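Local coordinates for protein N-acetylglucosamine-6-phosphate deacetylase (Mycobacterium smegmatis, PDB 6FV4) that probably removes the acetyl group from N-acetylglucosamine-6-phosphate, as a metal-dependent hydrolase of the amidohydrolase superfamily in carbohydrate metabolism, at residues L36-S40 against D41-A45; R57-A61 against A62-P66; T205-Y209 against D210-A214. The protein carries 1 engineered substitution. One frame throughout, in Å; residues are numbered along the deposited sequence.

Contact 1 of 3, residues L36-S40 against D41-A45; sequences LEIAS and DRVVA. With CD (cadmium ion), chain I.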
loop_
_atom_site.group_PDB
_atom_site.type_symbol
_atom_site.label_atom_id
_atom_site.label_comp_id
_atom_site.label_asym_id
_atom_site.label_seq_id
_atom_site.Cartn_x
_atom_site.Cartn_y
_atom_site.Cartn_z
ATOM N N LEU B 36 34.928 12.885 -6.886
ATOM C CA LEU B 36 35.152 12.627 -5.477
ATOM C C LEU B 36 36.638 12.649 -5.202
ATOM O O LEU B 36 37.438 12.130 -5.987
ATOM C CB LEU B 36 34.628 11.257 -5.022
ATOM C CG LEU B 36 33.200 10.797 -5.212
ATOM C CD1 LEU B 36 33.127 9.983 -6.476
ATOM C CD2 LEU B 36 32.818 9.958 -3.998
ATOM N N GLU B 37 36.992 13.204 -4.057
ATOM C CA GLU B 37 38.360 13.203 -3.574
ATOM C C GLU B 37 38.459 12.307 -2.362
ATOM O O GLU B 37 37.710 12.484 -1.399
ATOM C CB GLU B 37 38.796 14.607 -3.203
ATOM C CG GLU B 37 40.230 14.875 -3.369
ATOM C CD GLU B 37 40.516 16.208 -2.783
ATOM O OE1 GLU B 37 39.914 17.185 -3.272
ATOM O OE2 GLU B 37 41.285 16.281 -1.802
ATOM N N ILE B 38 39.401 11.374 -2.404
ATOM C CA ILE B 38 39.571 10.356 -1.380
ATOM C C ILE B 38 40.925 10.582 -0.729
ATOM O O ILE B 38 41.924 10.790 -1.426
ATOM C CB ILE B 38 39.482 8.938 -1.981
ATOM C CG1 ILE B 38 38.139 8.720 -2.691
ATOM C CG2 ILE B 38 39.744 7.878 -0.919
ATOM C CD1 ILE B 38 36.946 8.970 -1.826
ATOM N N ALA B 39 40.960 10.562 0.599
ATOM C CA ALA B 39 42.219 10.575 1.339
ATOM C C ALA B 39 42.171 9.440 2.339
ATOM O O ALA B 39 41.240 9.370 3.150
ATOM C CB ALA B 39 42.462 11.904 2.059
ATOM N N SER B 40 43.164 8.554 2.278
ATOM C CA SER B 40 43.252 7.407 3.181
ATOM C C SER B 40 41.937 6.644 3.049
ATOM O O SER B 40 41.617 6.198 1.933
ATOM C CB SER B 40 43.624 7.948 4.570
ATOM O OG SER B 40 43.505 6.986 5.583
ATOM N N ASP B 41 41.128 6.521 4.096
ATOM C CA ASP B 41 39.857 5.814 4.008
ATOM C C ASP B 41 38.646 6.741 3.991
ATOM O O ASP B 41 37.527 6.254 4.130
ATOM C CB ASP B 41 39.729 4.812 5.164
ATOM C CG ASP B 41 39.637 5.492 6.512
ATOM O OD1 ASP B 41 40.139 6.629 6.618
ATOM O OD2 ASP B 41 39.103 4.883 7.471
ATOM N N ARG B 42 38.829 8.052 3.812
ATOM C CA ARG B 42 37.736 9.006 3.937
ATOM C C ARG B 42 37.476 9.741 2.623
ATOM O O ARG B 42 38.393 10.004 1.839
ATOM C CB ARG B 42 38.013 10.041 5.046
ATOM C CG ARG B 42 38.539 9.478 6.366
ATOM C CD ARG B 42 37.659 8.362 6.936
ATOM N NE ARG B 42 36.306 8.791 7.285
ATOM C CZ ARG B 42 35.483 8.087 8.061
ATOM N NH1 ARG B 42 35.875 6.924 8.577
ATOM N NH2 ARG B 42 34.265 8.548 8.327
ATOM N N VAL B 43 36.208 10.071 2.387
ATOM C CA VAL B 43 35.891 11.054 1.362
ATOM C C VAL B 43 36.274 12.427 1.903
ATOM O O VAL B 43 35.904 12.790 3.024
ATOM C CB VAL B 43 34.404 10.992 0.976
ATOM C CG1 VAL B 43 34.046 12.107 -0.032
ATOM C CG2 VAL B 43 34.028 9.615 0.392
ATOM N N VAL B 44 37.058 13.168 1.129
ATOM C CA VAL B 44 37.403 14.555 1.453
ATOM C C VAL B 44 36.370 15.528 0.899
ATOM O O VAL B 44 35.826 16.365 1.624
ATOM C CB VAL B 44 38.809 14.879 0.909
ATOM C CG1 VAL B 44 39.158 16.356 1.154
ATOM C CG2 VAL B 44 39.810 13.988 1.544
ATOM N N ALA B 45 36.088 15.439 -0.396
ATOM C CA ALA B 45 35.135 16.339 -1.024
ATOM C C ALA B 45 34.436 15.614 -2.160
ATOM O O ALA B 45 34.981 14.676 -2.747
ATOM C CB ALA B 45 35.816 17.608 -1.553
HETATM CD CD CD I . 42.430 18.298 -2.788
HETATM O O HOH W 1 44.841 17.931 -1.796
#
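Ala39 and Val44 make the tightest carbon contact between the two strands: CB of Ala39 lies 3.4 Å from CG2 of Val44, less than the usual van der Waals separation. With CG1 of Val44 anti to the backbone N (chi1 176°), CG2 is turned to that methyl and CG1 to the carboxylate of Glu37, 3.6 Å from OE2; the side chains of Val44 and Glu37 cross at a slant. Beyond CG1 the carboxylate holds a cadmium ion with both oxygens, OE2 at 2.5 Å and OE1 at 2.8 Å, and a water is also bound to the metal. Ile38 and Val43 form a non-hydrogen-bonded antiparallel pair with CD1 of Ile38 3.7 Å from CG2 of Val43; both are buried, and Ile38 also rests on Ala371. The whole is a beta hairpin closed by a type II' turn from Ala39 to Arg42, with Ser40 at positive phi (55°). Ala39 and Arg42 are bonded in both directions, Ala39 N to Arg42 O at 2.9 Å and Arg42 N to Ala39 O at 2.8 Å. Farther from the turn a classic beta bulge sets Val44 and Ala45 together against Glu37: Val44 N gives a bond of 2.7 Å to Glu37 O, whereas Glu37 N donates to Ala45 O in that carbonyl's plane. The side chains at the turn are more open to solvent, although the backbone pair there is firmly bonded. Ser40 is exposed, and the bent chain of Arg42 leads away from strand 36-39 to Gly368 O, which accepts from NH2; its NH1 also stands in a long ion pair with Asp41 OD2.

Contact 2 of 3, residues R57-A61 against A62-P66; sequences RNLGA and ATVVP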
loop_
_atom_site.group_PDB
_atom_site.type_symbol
_atom_site.label_atom_id
_atom_site.label_comp_id
_atom_site.label_asym_id
_atom_site.label_seq_id
_atom_site.Cartn_x
_atom_site.Cartn_y
_atom_site.Cartn_z
ATOM N N ARG B 57 41.783 8.740 -11.586
ATOM C CA ARG B 57 41.117 7.727 -12.396
ATOM C C ARG B 57 39.788 8.275 -12.884
ATOM O O ARG B 57 38.937 8.678 -12.082
ATOM C CB ARG B 57 40.915 6.430 -11.616
ATOM C CG ARG B 57 40.429 5.288 -12.497
ATOM C CD ARG B 57 39.998 4.117 -11.660
ATOM N NE ARG B 57 41.075 3.655 -10.790
ATOM C CZ ARG B 57 41.852 2.618 -11.070
ATOM N NH1 ARG B 57 41.656 1.950 -12.199
ATOM N NH2 ARG B 57 42.813 2.248 -10.224
ATOM N N ASN B 58 39.617 8.304 -14.195
ATOM C CA ASN B 58 38.338 8.643 -14.788
ATOM C C ASN B 58 37.591 7.341 -15.026
ATOM O O ASN B 58 38.048 6.491 -15.792
ATOM C CB ASN B 58 38.523 9.429 -16.084
ATOM C CG ASN B 58 37.211 9.941 -16.648
ATOM O OD1 ASN B 58 36.139 9.767 -16.049
ATOM N ND2 ASN B 58 37.288 10.604 -17.797
ATOM N N LEU B 59 36.456 7.180 -14.355
ATOM C CA LEU B 59 35.679 5.965 -14.537
ATOM C C LEU B 59 34.863 5.990 -15.819
ATOM O O LEU B 59 34.285 4.964 -16.190
ATOM C CB LEU B 59 34.791 5.747 -13.315
ATOM C CG LEU B 59 35.660 5.537 -12.068
ATOM C CD1 LEU B 59 34.869 5.739 -10.782
ATOM C CD2 LEU B 59 36.318 4.164 -12.102
ATOM N N GLY B 60 34.818 7.129 -16.504
ATOM C CA GLY B 60 34.170 7.184 -17.803
ATOM C C GLY B 60 32.663 7.136 -17.690
ATOM O O GLY B 60 32.057 7.785 -16.830
ATOM N N ALA B 61 32.047 6.343 -18.569
ATOM C CA ALA B 61 30.595 6.250 -18.623
ATOM C C ALA B 61 30.076 5.260 -17.592
ATOM O O ALA B 61 29.328 4.335 -17.928
ATOM C CB ALA B 61 30.140 5.838 -20.020
ATOM N N ALA B 62 30.476 5.436 -16.341
ATOM C CA ALA B 62 30.027 4.596 -15.245
ATOM C C ALA B 62 29.185 5.417 -14.282
ATOM O O ALA B 62 29.305 6.644 -14.218
ATOM C CB ALA B 62 31.221 3.979 -14.512
ATOM N N THR B 63 28.306 4.731 -13.555
ATOM C CA THR B 63 27.563 5.333 -12.452
ATOM C C THR B 63 28.210 4.899 -11.134
ATOM O O THR B 63 28.391 3.701 -10.901
ATOM C CB THR B 63 26.086 4.923 -12.502
ATOM O OG1 THR B 63 25.485 5.411 -13.709
ATOM C CG2 THR B 63 25.320 5.509 -11.326
ATOM N N VAL B 64 28.597 5.866 -10.297
ATOM C CA VAL B 64 29.117 5.582 -8.958
ATOM C C VAL B 64 27.985 5.747 -7.954
ATOM O O VAL B 64 27.220 6.714 -8.019
ATOM C CB VAL B 64 30.302 6.495 -8.599
ATOM C CG1 VAL B 64 30.729 6.266 -7.147
ATOM C CG2 VAL B 64 31.474 6.258 -9.546
ATOM N N VAL B 65 27.866 4.792 -7.039
ATOM C CA VAL B 65 26.875 4.845 -5.968
ATOM C C VAL B 65 27.596 4.571 -4.654
ATOM O O VAL B 65 28.709 4.027 -4.646
ATOM C CB VAL B 65 25.731 3.831 -6.199
ATOM C CG1 VAL B 65 24.940 4.198 -7.491
ATOM C CG2 VAL B 65 26.289 2.403 -6.244
ATOM N N PRO B 66 26.991 4.925 -3.526
ATOM C CA PRO B 66 27.565 4.511 -2.237
ATOM C C PRO B 66 27.564 2.990 -2.133
ATOM O O PRO B 66 26.809 2.294 -2.821
ATOM C CB PRO B 66 26.636 5.142 -1.194
ATOM C CG PRO B 66 25.735 6.114 -1.961
ATOM C CD PRO B 66 25.701 5.626 -3.371
#
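Between Gly60 and Ala62 the backbone bends sharply through an inverse gamma turn centred on Ala61, closed by a weak, bent bond from Ala62 N to Gly60 O at 2.9 Å with an N-H...O angle of 147°. An Asx turn precedes it: Gly60 N donates to Asn58 OD1 at 3.0 Å, arriving from above the carbonyl plane and not on a lone pair, and the same oxygen is bonded to Thr20 OG1. These two small turns link strand 57-58, an outer strand of the four-stranded mixed sheet, to strand 63-76. Inside the bend the side chains are apolar. Ala62 sets its methyl over the face of the Leu59 carbonyl, CB to O 3.6 Å, and 4.2 Å from Leu59 CB. Leu59 and Val64 cross at about a right angle. With CG anti to its carbonyl carbon (chi1 -63°), Leu59 sends its branch across the bend, and both it and Ala62 also pack on Val375 of strand 373-376. Ala21 of strand 16-21 touches Leu59 and Val64 alike, and those two residues meet methyl to methyl, Leu59 CD1 lying 3.7 Å from Val64 CG2.

Contact 3 of 3, residues T205-Y209 against D210-A214; sequences TEATY and DQTRA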
loop_
_atom_site.group_PDB
_atom_site.type_symbol
_atom_site.label_atom_id
_atom_site.label_comp_id
_atom_site.label_asym_id
_atom_site.label_seq_id
_atom_site.Cartn_x
_atom_site.Cartn_y
_atom_site.Cartn_z
ATOM N N THR B 205 6.018 -14.361 12.056
ATOM C CA THR B 205 4.985 -14.156 13.048
ATOM C C THR B 205 3.605 -14.326 12.428
ATOM O O THR B 205 3.392 -14.041 11.248
ATOM C CB THR B 205 5.125 -12.765 13.675
ATOM O OG1 THR B 205 4.016 -12.512 14.543
ATOM C CG2 THR B 205 5.190 -11.690 12.599
ATOM N N GLU B 206 2.689 -14.823 13.255
ATOM C CA GLU B 206 1.263 -14.885 12.991
ATOM C C GLU B 206 0.504 -13.805 13.759
ATOM O O GLU B 206 -0.701 -13.947 13.986
ATOM C CB GLU B 206 0.733 -16.279 13.350
ATOM C CG GLU B 206 1.435 -17.429 12.616
ATOM C CD GLU B 206 1.229 -17.369 11.108
ATOM O OE1 GLU B 206 0.145 -16.911 10.665
ATOM O OE2 GLU B 206 2.146 -17.778 10.357
ATOM N N ALA B 207 1.194 -12.733 14.166
ATOM C CA ALA B 207 0.573 -11.682 14.956
ATOM C C ALA B 207 -0.521 -10.974 14.168
ATOM O O ALA B 207 -0.460 -10.850 12.945
ATOM C CB ALA B 207 1.608 -10.647 15.389
ATOM N N THR B 208 -1.516 -10.481 14.890
ATOM C CA THR B 208 -2.538 -9.674 14.258
ATOM C C THR B 208 -2.024 -8.247 14.061
ATOM O O THR B 208 -0.940 -7.865 14.532
ATOM C CB THR B 208 -3.818 -9.687 15.092
ATOM O OG1 THR B 208 -3.590 -8.992 16.324
ATOM C CG2 THR B 208 -4.253 -11.130 15.400
ATOM N N TYR B 209 -2.821 -7.462 13.339
ATOM C CA TYR B 209 -2.543 -6.038 13.181
ATOM C C TYR B 209 -2.365 -5.358 14.534
ATOM O O TYR B 209 -1.415 -4.595 14.736
ATOM C CB TYR B 209 -3.677 -5.370 12.387
ATOM C CG TYR B 209 -3.634 -3.848 12.447
ATOM C CD1 TYR B 209 -2.839 -3.121 11.573
ATOM C CD2 TYR B 209 -4.378 -3.148 13.386
ATOM C CE1 TYR B 209 -2.790 -1.728 11.635
ATOM C CE2 TYR B 209 -4.335 -1.755 13.453
ATOM C CZ TYR B 209 -3.537 -1.058 12.581
ATOM O OH TYR B 209 -3.488 0.314 12.651
ATOM N N ASP B 210 -3.275 -5.631 15.475
ATOM C CA ASP B 210 -3.229 -4.974 16.780
ATOM C C ASP B 210 -1.974 -5.370 17.552
ATOM O O ASP B 210 -1.319 -4.522 18.177
ATOM C CB ASP B 210 -4.459 -5.339 17.613
ATOM C CG ASP B 210 -5.753 -4.780 17.050
ATOM O OD1 ASP B 210 -5.733 -3.715 16.404
ATOM O OD2 ASP B 210 -6.803 -5.420 17.278
ATOM N N GLN B 211 -1.656 -6.672 17.559
ATOM C CA GLN B 211 -0.454 -7.160 18.243
ATOM C C GLN B 211 0.821 -6.576 17.650
ATOM O O GLN B 211 1.803 -6.365 18.375
ATOM C CB GLN B 211 -0.397 -8.683 18.177
ATOM C CG GLN B 211 -1.470 -9.347 18.999
ATOM C CD GLN B 211 -1.547 -10.833 18.765
ATOM O OE1 GLN B 211 -1.391 -11.310 17.640
ATOM N NE2 GLN B 211 -1.793 -11.580 19.833
ATOM N N THR B 212 0.835 -6.337 16.335
ATOM C CA THR B 212 2.002 -5.757 15.681
ATOM C C THR B 212 2.123 -4.278 16.015
ATOM O O THR B 212 3.220 -3.781 16.316
ATOM C CB THR B 212 1.899 -5.969 14.172
ATOM O OG1 THR B 212 1.794 -7.371 13.906
ATOM C CG2 THR B 212 3.095 -5.393 13.432
ATOM N N ARG B 213 0.999 -3.562 15.976
ATOM C CA ARG B 213 1.012 -2.156 16.358
ATOM C C ARG B 213 1.466 -1.992 17.807
ATOM O O ARG B 213 2.111 -0.996 18.141
ATOM C CB ARG B 213 -0.380 -1.545 16.107
ATOM C CG ARG B 213 -0.436 -0.045 16.316
ATOM C CD ARG B 213 -1.852 0.447 16.486
ATOM N NE ARG B 213 -2.186 1.446 15.481
ATOM C CZ ARG B 213 -2.010 2.754 15.653
ATOM N NH1 ARG B 213 -1.508 3.199 16.796
ATOM N NH2 ARG B 213 -2.337 3.615 14.689
ATOM N N ALA B 214 1.170 -2.970 18.671
ATOM C CA ALA B 214 1.668 -2.919 20.047
ATOM C C ALA B 214 3.178 -3.105 20.092
ATOM O O ALA B 214 3.868 -2.406 20.834
ATOM C CB ALA B 214 0.981 -3.979 20.911
HETATM O O HOH W 2 -2.083 -13.773 16.801
#
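Thr208 and Gln211 hold each other reciprocally. Gln211 N donates to Thr208 OG1 at 3.3 Å, nearly straight at 171°, and Thr208 N donates to Gln211 OE1 at 2.9 Å, in the amide carbonyl plane and on a lone pair. This is a capping box, with Thr208 as N-cap of helix 209-217. Its OG1 sits between backbone N and carbonyl carbon (chi1 68°), the rotation that turns OG1 to Gln211 N. A water donates to OE1 as well and also to Glu206 O, tying the amide oxygen to the loop before the cap. Thr208 O takes two bonds from Thr212, from the backbone N at 3.0 Å and from OG1 at 2.8 Å, which arrive from opposite faces of the carbonyl plane. The Thr212 hydroxyl is in addition 3.6 Å from Ala207 CB.

One turn along, Arg213 N donates to Tyr209 O, and the two side chains run side by side. Arg213 NE points to Tyr209 OH in a straight but weak bond of 3.3 Å, with the oxygen in the guanidinium plane at its edge; ring and guanidinium planes stand 62° apart. The stronger partner of Tyr209 OH is Glu246 OE1, which lies in a long, weak ion pair with Arg213. Behind the cap, Thr205 OG1 accepts from Ala207 N, an ST turn. The cap lies where the loop after strand 199-202, just past the metal ligand His204, runs into helix 209-217 of what is, in this superfamily, a (beta/alpha)8-type barrel, with Tyr209 and Thr212 packed on helix 240-246 and Tyr209 also touching Ala264 of the second subunit.

Contact 1 lies within the four-stranded sheet, where strands 42-48 and 57-58 are the outer members, and contact 2 leads out of it from strand 57-58 into strand 63-76; their centres lie about 15 Å apart and their nearest atoms about 4 Å. Contact 3 stands about 45 Å from each, centre to centre, on the opposite side of the chain's centre. All three are partly buried and none is pure core. Contact 1 relies on paired backbone bonds plus apolar packing, with the metal-bound carboxylate of Glu37 on one face. Contact 2 has one weak bond across its bend and is carried mostly by aliphatic carbons. Contact 3 is the most polar, its side chains serving a helix start beside the second subunit.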